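Local coordinates for ABC transporter ATP-binding protein (Leptospira interrogans serovar Copenhageni, PDB 4HZI), which probably binds and hydrolyses ATP as the ATPase subunit of an orphan ABC transporter involved in manganese utilization and tolerance, at residues I57-G67 with K224-P234; E264-L275 with N282-Q290. One frame throughout, in Å; residues are numbered along the deposited sequence.

Contact 1. Residues I57-G67 with K224-P234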
loop_
_atom_site.group_PDB
_atom_site.type_symbol
_atom_site.label_atom_id
_atom_site.label_comp_id
_atom_site.label_asym_id
_atom_site.label_seq_id
_atom_site.Cartn_x
_atom_site.Cartn_y
_atom_site.Cartn_z
ATOM N N ILE A 57 -16.925 -11.526 -17.673
ATOM C CA ILE A 57 -16.722 -12.465 -16.565
ATOM C C ILE A 57 -17.942 -13.383 -16.619
ATOM O O ILE A 57 -19.093 -12.930 -16.644
ATOM C CB ILE A 57 -16.657 -11.759 -15.172
ATOM C CG1 ILE A 57 -15.575 -10.670 -15.142
ATOM C CG2 ILE A 57 -16.470 -12.799 -14.056
ATOM C CD1 ILE A 57 -15.548 -9.827 -13.879
ATOM N N LYS A 58 -17.695 -14.696 -16.654
ATOM C CA LYS A 58 -18.793 -15.659 -16.660
ATOM C C LYS A 58 -19.102 -16.078 -15.235
ATOM O O LYS A 58 -18.290 -15.876 -14.316
ATOM C CB LYS A 58 -18.384 -16.878 -17.474
ATOM C CG LYS A 58 -17.929 -16.522 -18.880
ATOM C CD LYS A 58 -18.299 -17.617 -19.845
ATOM C CE LYS A 58 -17.892 -17.277 -21.265
ATOM N NZ LYS A 58 -16.425 -17.097 -21.359
ATOM N N THR A 59 -20.312 -16.603 -15.047
ATOM C CA THR A 59 -20.728 -17.175 -13.782
ATOM C C THR A 59 -19.628 -18.073 -13.211
ATOM O O THR A 59 -19.059 -18.896 -13.910
ATOM C CB THR A 59 -22.059 -17.932 -13.948
ATOM O OG1 THR A 59 -23.050 -16.986 -14.329
ATOM C CG2 THR A 59 -22.503 -18.533 -12.634
ATOM N N ASN A 60 -19.308 -17.847 -11.945
ATOM C CA ASN A 60 -18.293 -18.605 -11.207
ATOM C C ASN A 60 -16.840 -18.436 -11.669
ATOM O O ASN A 60 -15.939 -19.188 -11.256
ATOM C CB ASN A 60 -18.720 -20.098 -11.098
ATOM C CG ASN A 60 -20.036 -20.261 -10.351
ATOM O OD1 ASN A 60 -20.366 -19.483 -9.457
ATOM N ND2 ASN A 60 -20.783 -21.297 -10.697
ATOM N N GLU A 61 -16.576 -17.414 -12.491
ATOM C CA GLU A 61 -15.217 -17.009 -12.743
ATOM C C GLU A 61 -14.709 -15.960 -11.723
ATOM O O GLU A 61 -15.477 -15.149 -11.112
ATOM C CB GLU A 61 -15.038 -16.437 -14.160
ATOM C CG GLU A 61 -15.290 -17.451 -15.249
ATOM C CD GLU A 61 -14.883 -16.930 -16.610
ATOM O OE1 GLU A 61 -15.024 -15.688 -16.844
ATOM O OE2 GLU A 61 -14.440 -17.775 -17.438
ATOM N N HIS A 62 -13.404 -15.987 -11.548
ATOM C CA HIS A 62 -12.710 -15.056 -10.676
ATOM C C HIS A 62 -11.693 -14.337 -11.590
ATOM O O HIS A 62 -10.743 -14.930 -12.101
ATOM C CB HIS A 62 -12.085 -15.833 -9.506
ATOM C CG HIS A 62 -13.120 -16.452 -8.637
ATOM N ND1 HIS A 62 -13.972 -15.696 -7.844
ATOM C CD2 HIS A 62 -13.556 -17.738 -8.538
ATOM C CE1 HIS A 62 -14.831 -16.499 -7.238
ATOM N NE2 HIS A 62 -14.598 -17.744 -7.640
ATOM N N CYS A 63 -11.924 -13.032 -11.772
ATOM C CA CYS A 63 -11.160 -12.211 -12.696
ATOM C C CYS A 63 -10.434 -11.104 -11.931
ATOM O O CYS A 63 -11.014 -10.479 -11.069
ATOM C CB CYS A 63 -12.110 -11.586 -13.715
ATOM S SG CYS A 63 -11.217 -10.653 -14.996
ATOM N N VAL A 64 -9.163 -10.900 -12.214
ATOM C CA VAL A 64 -8.406 -9.813 -11.610
ATOM C C VAL A 64 -8.300 -8.651 -12.603
ATOM O O VAL A 64 -8.025 -8.855 -13.794
ATOM C CB VAL A 64 -6.943 -10.176 -11.309
ATOM C CG1 VAL A 64 -6.250 -9.074 -10.467
ATOM C CG2 VAL A 64 -6.788 -11.487 -10.668
ATOM N N LEU A 65 -8.439 -7.435 -12.095
ATOM C CA LEU A 65 -8.096 -6.215 -12.863
ATOM C C LEU A 65 -6.815 -5.668 -12.284
ATOM O O LEU A 65 -6.780 -5.191 -11.135
ATOM C CB LEU A 65 -9.228 -5.202 -12.759
ATOM C CG LEU A 65 -9.112 -3.831 -13.412
ATOM C CD1 LEU A 65 -9.186 -3.976 -14.899
ATOM C CD2 LEU A 65 -10.244 -2.903 -12.926
ATOM N N LEU A 66 -5.722 -5.826 -13.023
ATOM C CA LEU A 66 -4.399 -5.383 -12.583
ATOM C C LEU A 66 -4.046 -4.119 -13.357
ATOM O O LEU A 66 -4.068 -4.097 -14.598
ATOM C CB LEU A 66 -3.329 -6.430 -12.824
ATOM C CG LEU A 66 -1.892 -6.091 -12.423
ATOM C CD1 LEU A 66 -1.693 -5.975 -10.906
ATOM C CD2 LEU A 66 -0.865 -7.085 -12.955
ATOM N N GLY A 67 -3.796 -3.036 -12.629
ATOM C CA GLY A 67 -3.492 -1.796 -13.331
ATOM C C GLY A 67 -2.486 -0.969 -12.591
ATOM O O GLY A 67 -2.357 -1.101 -11.413
ATOM N N LYS A 224 -19.074 -21.962 -4.490
ATOM C CA LYS A 224 -18.850 -21.291 -5.773
ATOM C C LYS A 224 -19.383 -19.836 -5.711
ATOM O O LYS A 224 -20.441 -19.574 -5.109
ATOM C CB LYS A 224 -19.496 -22.062 -6.924
ATOM C CG LYS A 224 -18.689 -23.275 -7.372
ATOM C CD LYS A 224 -19.374 -23.994 -8.523
ATOM C CE LYS A 224 -18.681 -25.298 -8.871
ATOM N NZ LYS A 224 -17.190 -25.195 -8.975
ATOM N N PHE A 225 -18.626 -18.895 -6.302
ATOM C CA PHE A 225 -19.052 -17.477 -6.405
ATOM C C PHE A 225 -18.325 -16.779 -7.572
ATOM O O PHE A 225 -17.539 -17.421 -8.275
ATOM C CB PHE A 225 -18.890 -16.704 -5.079
ATOM C CG PHE A 225 -17.455 -16.414 -4.651
ATOM C CD1 PHE A 225 -16.595 -17.412 -4.234
ATOM C CD2 PHE A 225 -16.973 -15.101 -4.617
ATOM C CE1 PHE A 225 -15.323 -17.118 -3.782
ATOM C CE2 PHE A 225 -15.690 -14.805 -4.195
ATOM C CZ PHE A 225 -14.834 -15.807 -3.808
ATOM N N THR A 226 -18.708 -15.541 -7.847
ATOM C CA THR A 226 -18.163 -14.808 -9.023
ATOM C C THR A 226 -17.550 -13.518 -8.481
ATOM O O THR A 226 -18.170 -12.855 -7.643
ATOM C CB THR A 226 -19.250 -14.459 -10.065
ATOM O OG1 THR A 226 -19.950 -15.642 -10.457
ATOM C CG2 THR A 226 -18.620 -13.889 -11.327
ATOM N N SER A 227 -16.361 -13.167 -8.951
ATOM C CA SER A 227 -15.686 -11.992 -8.439
ATOM C C SER A 227 -14.770 -11.272 -9.398
ATOM O O SER A 227 -14.238 -11.854 -10.329
ATOM C CB SER A 227 -14.936 -12.321 -7.140
ATOM O OG SER A 227 -13.743 -12.995 -7.359
ATOM N N LEU A 228 -14.547 -10.009 -9.059
ATOM C CA LEU A 228 -13.616 -9.126 -9.727
ATOM C C LEU A 228 -12.751 -8.515 -8.660
ATOM O O LEU A 228 -13.235 -7.862 -7.792
ATOM C CB LEU A 228 -14.361 -8.014 -10.478
ATOM C CG LEU A 228 -13.520 -6.957 -11.175
ATOM C CD1 LEU A 228 -12.646 -7.540 -12.271
ATOM C CD2 LEU A 228 -14.414 -5.885 -11.805
ATOM N N TYR A 229 -11.472 -8.765 -8.732
ATOM C CA TYR A 229 -10.480 -8.361 -7.746
ATOM C C TYR A 229 -9.621 -7.286 -8.372
ATOM O O TYR A 229 -8.967 -7.499 -9.408
ATOM C CB TYR A 229 -9.634 -9.567 -7.392
ATOM C CG TYR A 229 -8.711 -9.459 -6.198
ATOM C CD1 TYR A 229 -7.444 -8.869 -6.308
ATOM C CD2 TYR A 229 -9.073 -9.982 -4.953
ATOM C CE1 TYR A 229 -6.592 -8.805 -5.213
ATOM C CE2 TYR A 229 -8.213 -9.922 -3.867
ATOM C CZ TYR A 229 -6.999 -9.305 -3.989
ATOM O OH TYR A 229 -6.160 -9.245 -2.909
ATOM N N ILE A 230 -9.586 -6.132 -7.737
ATOM C CA ILE A 230 -8.854 -4.982 -8.279
ATOM C C ILE A 230 -7.625 -4.676 -7.451
ATOM O O ILE A 230 -7.705 -4.474 -6.242
ATOM C CB ILE A 230 -9.792 -3.763 -8.289
ATOM C CG1 ILE A 230 -11.026 -4.097 -9.177
ATOM C CG2 ILE A 230 -9.091 -2.513 -8.860
ATOM C CD1 ILE A 230 -12.265 -3.870 -8.466
ATOM N N THR A 231 -6.476 -4.604 -8.122
ATOM C CA THR A 231 -5.206 -4.387 -7.469
ATOM C C THR A 231 -4.187 -3.727 -8.387
ATOM O O THR A 231 -4.308 -3.752 -9.626
ATOM C CB THR A 231 -4.625 -5.719 -6.903
ATOM O OG1 THR A 231 -3.458 -5.453 -6.139
ATOM C CG2 THR A 231 -4.296 -6.669 -7.998
ATOM N N HIS A 232 -3.181 -3.138 -7.747
ATOM C CA HIS A 232 -1.956 -2.720 -8.429
ATOM C C HIS A 232 -0.760 -3.542 -8.009
ATOM O O HIS A 232 0.340 -3.286 -8.460
ATOM C CB HIS A 232 -1.675 -1.228 -8.290
ATOM C CG HIS A 232 -1.300 -0.796 -6.910
ATOM N ND1 HIS A 232 -2.252 -0.460 -5.981
ATOM C CD2 HIS A 232 -0.099 -0.564 -6.322
ATOM C CE1 HIS A 232 -1.663 -0.077 -4.860
ATOM N NE2 HIS A 232 -0.361 -0.147 -5.030
ATOM N N ARG A 233 -0.971 -4.592 -7.208
ATOM C CA ARG A 233 0.142 -5.392 -6.705
ATOM C C ARG A 233 -0.044 -6.871 -6.978
ATOM O O ARG A 233 -0.832 -7.513 -6.287
ATOM C CB ARG A 233 0.272 -5.224 -5.190
ATOM C CG ARG A 233 0.765 -3.857 -4.769
ATOM C CD ARG A 233 1.112 -3.908 -3.276
ATOM N NE ARG A 233 1.173 -2.554 -2.773
ATOM C CZ ARG A 233 2.284 -1.840 -2.603
ATOM N NH1 ARG A 233 3.503 -2.352 -2.832
ATOM N NH2 ARG A 233 2.165 -0.590 -2.173
ATOM N N PRO A 234 0.724 -7.428 -7.924
ATOM C CA PRO A 234 0.535 -8.825 -8.297
ATOM C C PRO A 234 0.626 -9.794 -7.137
ATOM O O PRO A 234 -0.105 -10.807 -7.136
ATOM C CB PRO A 234 1.665 -9.057 -9.297
ATOM C CG PRO A 234 1.773 -7.764 -9.972
ATOM C CD PRO A 234 1.636 -6.760 -8.874
HETATM O O HOH W 1 -15.999 -20.134 -7.221
#

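Contact 2. Residues E264-L275 with N282-Q290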
loop_
_atom_site.group_PDB
_atom_site.type_symbol
_atom_site.label_atom_id
_atom_site.label_comp_id
_atom_site.label_asym_id
_atom_site.label_seq_id
_atom_site.Cartn_x
_atom_site.Cartn_y
_atom_site.Cartn_z
ATOM N N GLU A 264 5.961 -12.442 -18.969
ATOM C CA GLU A 264 6.916 -11.351 -18.927
ATOM C C GLU A 264 6.648 -10.307 -19.987
ATOM O O GLU A 264 6.686 -9.098 -19.725
ATOM C CB GLU A 264 8.346 -11.915 -18.971
ATOM C CG GLU A 264 9.412 -10.868 -19.233
ATOM C CD GLU A 264 10.838 -11.431 -19.198
ATOM O OE1 GLU A 264 11.011 -12.657 -19.043
ATOM O OE2 GLU A 264 11.789 -10.621 -19.316
ATOM N N LYS A 265 6.321 -10.722 -21.215
ATOM C CA LYS A 265 6.054 -9.733 -22.248
ATOM C C LYS A 265 4.862 -8.790 -21.995
ATOM O O LYS A 265 4.963 -7.573 -22.180
ATOM C CB LYS A 265 5.826 -10.404 -23.617
ATOM C CG LYS A 265 5.939 -9.411 -24.763
ATOM C CD LYS A 265 4.724 -9.419 -25.685
ATOM C CE LYS A 265 4.673 -8.169 -26.566
ATOM N NZ LYS A 265 3.277 -7.804 -26.953
ATOM N N ASN A 266 3.731 -9.380 -21.618
ATOM C CA ASN A 266 2.498 -8.621 -21.341
ATOM C C ASN A 266 2.668 -7.720 -20.078
ATOM O O ASN A 266 2.249 -6.573 -20.116
ATOM C CB ASN A 266 1.313 -9.541 -21.190
ATOM C CG ASN A 266 0.757 -10.028 -22.560
ATOM O OD1 ASN A 266 0.831 -9.312 -23.546
ATOM N ND2 ASN A 266 0.253 -11.223 -22.604
ATOM N N LEU A 267 3.330 -8.245 -19.039
ATOM C CA LEU A 267 3.622 -7.418 -17.864
ATOM C C LEU A 267 4.660 -6.318 -18.134
ATOM O O LEU A 267 4.535 -5.196 -17.618
ATOM C CB LEU A 267 4.023 -8.283 -16.671
ATOM C CG LEU A 267 2.908 -9.174 -16.162
ATOM C CD1 LEU A 267 3.337 -9.917 -14.920
ATOM C CD2 LEU A 267 1.619 -8.411 -15.883
ATOM N N GLU A 268 5.675 -6.604 -18.955
ATOM C CA GLU A 268 6.624 -5.537 -19.346
ATOM C C GLU A 268 5.910 -4.467 -20.169
ATOM O O GLU A 268 6.219 -3.299 -20.085
ATOM C CB GLU A 268 7.858 -6.111 -20.086
ATOM C CG GLU A 268 8.740 -7.000 -19.199
ATOM C CD GLU A 268 9.933 -7.644 -19.886
ATOM O OE1 GLU A 268 9.963 -7.694 -21.140
ATOM O OE2 GLU A 268 10.827 -8.154 -19.159
ATOM N N ASP A 269 4.891 -4.857 -20.933
ATOM C CA ASP A 269 4.110 -3.898 -21.667
ATOM C C ASP A 269 3.279 -3.069 -20.689
ATOM O O ASP A 269 3.165 -1.860 -20.825
ATOM C CB ASP A 269 3.202 -4.586 -22.686
ATOM C CG ASP A 269 2.466 -3.609 -23.580
ATOM O OD1 ASP A 269 2.831 -2.423 -23.588
ATOM O OD2 ASP A 269 1.511 -4.023 -24.280
ATOM N N LEU A 270 2.771 -3.701 -19.637
ATOM C CA LEU A 270 1.998 -2.972 -18.654
ATOM C C LEU A 270 2.882 -1.978 -17.821
ATOM O O LEU A 270 2.470 -0.883 -17.539
ATOM C CB LEU A 270 1.327 -3.974 -17.696
ATOM C CG LEU A 270 0.475 -3.409 -16.596
ATOM C CD1 LEU A 270 -0.696 -2.622 -17.142
ATOM C CD2 LEU A 270 0.002 -4.535 -15.687
ATOM N N TYR A 271 4.022 -2.453 -17.392
ATOM C CA TYR A 271 4.834 -1.775 -16.406
ATOM C C TYR A 271 5.975 -0.973 -17.057
ATOM O O TYR A 271 6.616 -0.158 -16.377
ATOM C CB TYR A 271 5.382 -2.787 -15.416
ATOM C CG TYR A 271 4.328 -3.218 -14.440
ATOM C CD1 TYR A 271 3.813 -2.333 -13.516
ATOM C CD2 TYR A 271 3.799 -4.498 -14.475
ATOM C CE1 TYR A 271 2.823 -2.685 -12.639
ATOM C CE2 TYR A 271 2.821 -4.872 -13.572
ATOM C CZ TYR A 271 2.339 -3.980 -12.634
ATOM O OH TYR A 271 1.332 -4.387 -11.745
ATOM N N ASP A 272 6.220 -1.196 -18.349
ATOM C CA ASP A 272 7.254 -0.436 -19.096
ATOM C C ASP A 272 8.708 -0.654 -18.641
ATOM O O ASP A 272 9.580 0.182 -18.899
ATOM C CB ASP A 272 6.921 1.062 -19.044
ATOM C CG ASP A 272 5.638 1.412 -19.763
ATOM O OD1 ASP A 272 5.349 0.853 -20.854
ATOM O OD2 ASP A 272 4.912 2.282 -19.246
ATOM N N ILE A 273 8.987 -1.774 -17.988
ATOM C CA ILE A 273 10.324 -2.112 -17.580
ATOM C C ILE A 273 10.550 -3.585 -17.648
ATOM O O ILE A 273 9.595 -4.359 -17.572
ATOM C CB ILE A 273 10.620 -1.674 -16.102
ATOM C CG1 ILE A 273 9.536 -2.160 -15.145
ATOM C CG2 ILE A 273 10.702 -0.179 -16.010
ATOM C CD1 ILE A 273 9.930 -2.030 -13.692
ATOM N N PRO A 274 11.824 -3.988 -17.778
ATOM C CA PRO A 274 12.134 -5.378 -17.752
ATOM C C PRO A 274 11.805 -5.984 -16.387
ATOM O O PRO A 274 12.095 -5.374 -15.330
ATOM C CB PRO A 274 13.627 -5.431 -18.131
ATOM C CG PRO A 274 13.932 -4.115 -18.753
ATOM C CD PRO A 274 13.017 -3.154 -18.068
ATOM N N LEU A 275 11.174 -7.154 -16.438
ATOM C CA LEU A 275 10.664 -7.847 -15.269
ATOM C C LEU A 275 11.053 -9.299 -15.257
ATOM O O LEU A 275 11.209 -9.946 -16.294
ATOM C CB LEU A 275 9.132 -7.802 -15.255
ATOM C CG LEU A 275 8.498 -6.427 -15.190
ATOM C CD1 LEU A 275 7.010 -6.482 -15.480
ATOM C CD2 LEU A 275 8.741 -5.784 -13.836
ATOM N N ASN A 282 2.937 -20.506 -4.590
ATOM C CA ASN A 282 1.540 -20.260 -5.010
ATOM C C ASN A 282 1.152 -18.750 -5.038
ATOM O O ASN A 282 -0.027 -18.393 -4.904
ATOM C CB ASN A 282 0.544 -21.073 -4.132
ATOM C CG ASN A 282 -0.588 -21.684 -4.949
ATOM O OD1 ASN A 282 -0.446 -21.928 -6.153
ATOM N ND2 ASN A 282 -1.706 -21.940 -4.304
ATOM N N THR A 283 2.151 -17.883 -5.210
ATOM C CA THR A 283 1.942 -16.439 -5.359
ATOM C C THR A 283 2.689 -15.954 -6.607
ATOM O O THR A 283 3.639 -16.572 -7.058
ATOM C CB THR A 283 2.470 -15.615 -4.156
ATOM O OG1 THR A 283 3.893 -15.652 -4.136
ATOM C CG2 THR A 283 1.938 -16.117 -2.817
ATOM N N TRP A 284 2.230 -14.845 -7.187
ATOM C CA TRP A 284 2.884 -14.257 -8.326
ATOM C C TRP A 284 3.986 -13.351 -7.803
ATOM O O TRP A 284 3.677 -12.466 -7.035
ATOM C CB TRP A 284 1.869 -13.379 -9.123
ATOM C CG TRP A 284 0.840 -14.197 -9.813
ATOM C CD1 TRP A 284 -0.452 -14.397 -9.424
ATOM C CD2 TRP A 284 1.026 -14.964 -10.997
ATOM N NE1 TRP A 284 -1.079 -15.255 -10.300
ATOM C CE2 TRP A 284 -0.204 -15.597 -11.283
ATOM C CE3 TRP A 284 2.106 -15.155 -11.866
ATOM C CZ2 TRP A 284 -0.383 -16.434 -12.406
ATOM C CZ3 TRP A 284 1.929 -15.968 -12.981
ATOM C CH2 TRP A 284 0.691 -16.594 -13.240
ATOM N N SER A 285 5.218 -13.548 -8.268
ATOM C CA SER A 285 6.372 -12.686 -7.989
ATOM C C SER A 285 6.712 -11.958 -9.267
ATOM O O SER A 285 6.996 -12.578 -10.301
ATOM C CB SER A 285 7.614 -13.491 -7.503
ATOM O OG SER A 285 8.755 -12.670 -7.401
ATOM N N VAL A 286 6.629 -10.632 -9.226
ATOM C CA VAL A 286 6.922 -9.780 -10.376
ATOM C C VAL A 286 7.954 -8.717 -9.890
ATOM O O VAL A 286 7.623 -7.780 -9.135
ATOM C CB VAL A 286 5.648 -9.130 -10.916
ATOM C CG1 VAL A 286 5.921 -8.273 -12.145
ATOM C CG2 VAL A 286 4.603 -10.206 -11.234
ATOM N N ILE A 287 9.199 -8.902 -10.297
ATOM C CA ILE A 287 10.326 -8.147 -9.758
ATOM C C ILE A 287 11.104 -7.537 -10.906
ATOM O O ILE A 287 11.452 -8.232 -11.842
ATOM C CB ILE A 287 11.253 -9.077 -8.955
ATOM C CG1 ILE A 287 10.535 -9.637 -7.690
ATOM C CG2 ILE A 287 12.573 -8.385 -8.636
ATOM C CD1 ILE A 287 11.319 -10.711 -6.975
ATOM N N PRO A 288 11.390 -6.247 -10.830
ATOM C CA PRO A 288 12.184 -5.543 -11.807
ATOM C C PRO A 288 13.543 -6.164 -11.997
ATOM O O PRO A 288 14.211 -6.568 -11.014
ATOM C CB PRO A 288 12.316 -4.138 -11.198
ATOM C CG PRO A 288 11.113 -4.001 -10.346
ATOM C CD PRO A 288 10.952 -5.342 -9.739
ATOM N N LYS A 289 13.968 -6.275 -13.253
ATOM C CA LYS A 289 15.349 -6.716 -13.504
ATOM C C LYS A 289 16.373 -5.602 -13.248
ATOM O O LYS A 289 16.109 -4.422 -13.506
ATOM C CB LYS A 289 15.505 -7.203 -14.941
ATOM C CG LYS A 289 14.672 -8.420 -15.253
ATOM C CD LYS A 289 15.092 -9.003 -16.594
ATOM C CE LYS A 289 14.452 -10.352 -16.809
ATOM N NZ LYS A 289 14.383 -10.661 -18.255
ATOM N N GLN A 290 17.556 -5.982 -12.781
ATOM C CA GLN A 290 18.620 -4.983 -12.516
ATOM C C GLN A 290 19.228 -4.430 -13.805
ATOM O O GLN A 290 19.365 -5.179 -14.767
ATOM C CB GLN A 290 19.723 -5.567 -11.622
ATOM C CG GLN A 290 20.463 -6.772 -12.193
ATOM C CD GLN A 290 21.048 -7.685 -11.107
ATOM O OE1 GLN A 290 21.926 -7.280 -10.343
ATOM N NE2 GLN A 290 20.562 -8.921 -11.042
HETATM O O HOH W 2 13.593 -3.256 -14.563
#

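Contact 1. Residues I57-G67 with K224-P234
H62 sets the edge of its imidazole against the face of the F225 ring. Its CE1 stands over the ring centre, the planes lie at 61° and the centroids are 4.4 Å apart. The crowded position of CG in F225, between backbone N and carbonyl carbon (chi1 70°), brings the phenyl ring back to the histidine. Both imidazole nitrogens are held. ND1 is 2.8 Å from S227 OG in a nearly straight hydrogen bond, and NE2 bonds to a water at 2.8 Å; that water accepts from F225 N. These bonds should fix the ring's rotation. Just before the strand, N60 N donates to T226 OG1 at 2.7 Å, which ties the K58-E61 type II turn to the other segment. T226 CG2 packs on I57 CG2 at 3.6 Å. From H62 opposite S227 onward, the two strands run parallel, with L65 N to Y229 O at 2.7 Å. L65 CD2 lies beside I230 CG1, 4.0 Å away, both side chains pointing the same way. Strands 62-67 and 227-231 are central in the mixed sheet, flanked by 243-248 and 194-198. Helix 73-80 packs on L65, L228 and I230, while L66 on the other face meets helix 264-271.

Contact 2. Residues E264-L275 with N282-Q290
L275 and P288 form an antiparallel, non-hydrogen-bonded pair with CA atoms 4.4 Å apart, and next to it K289 N donates to P274 O at 2.9 Å. That donor sits well above the carbonyl plane. A water bridges P274 O and K289 O, so the P274 oxygen is gripped twice. The K289 side chain is extended beyond CG and runs past P274 and L275 to the helix. There its NZ meets E264 OE2 at 2.8 Å, a salt bridge made on the syn side of the carboxylate. E264 reaches out with CG anti to its own N (chi1 167°), and the E264 and K289 side chains cross at about a right angle. E268 OE2 lies only 2.7 Å from E264 OE2, so one of these acids probably holds a proton. The same E268 oxygen accepts from L275 N at 2.9 Å, joining the last turn of the helix to the start of the next strand. V286 is the centre of one apolar patch. Its CG2 meets L267 CD1 and its CG1 meets L275 CD1, each at 3.9 Å. Separately, I273 CD1 lies alongside the P288 ring, 4.0 Å from CB. I287 touches T283 and P288 touches E210, both of the second subunit. Strand 283-288 pairs with 275-280 in a two-stranded hairpin, and helix 264-271 packs through L267 on V277 of that hairpin and on L66 of strand 62-67.

Contact 1 lies in the middle of the main sheet and contact 2 at the C-terminal end of the chain, their centres about 19 Å apart. Y271 OH is 3.5 Å from L66 CD1 and 3.7 Å from P234 CD, and P234 CB is 3.7 Å from V286 CG2. The helix of contact 2 and its hairpin thus rest on the end of strand 62-67 and the turn after strand 227-231. Both probably adjoin the nucleotide site. G67 fits the start of a Walker A P-loop, about 6 Å from a sulfate probably from the crystallisation liquor. H232 hydrogen-bonds to E199, consistent with the ABC switch histidine and Walker B glutamate. Both contacts touch the second subunit.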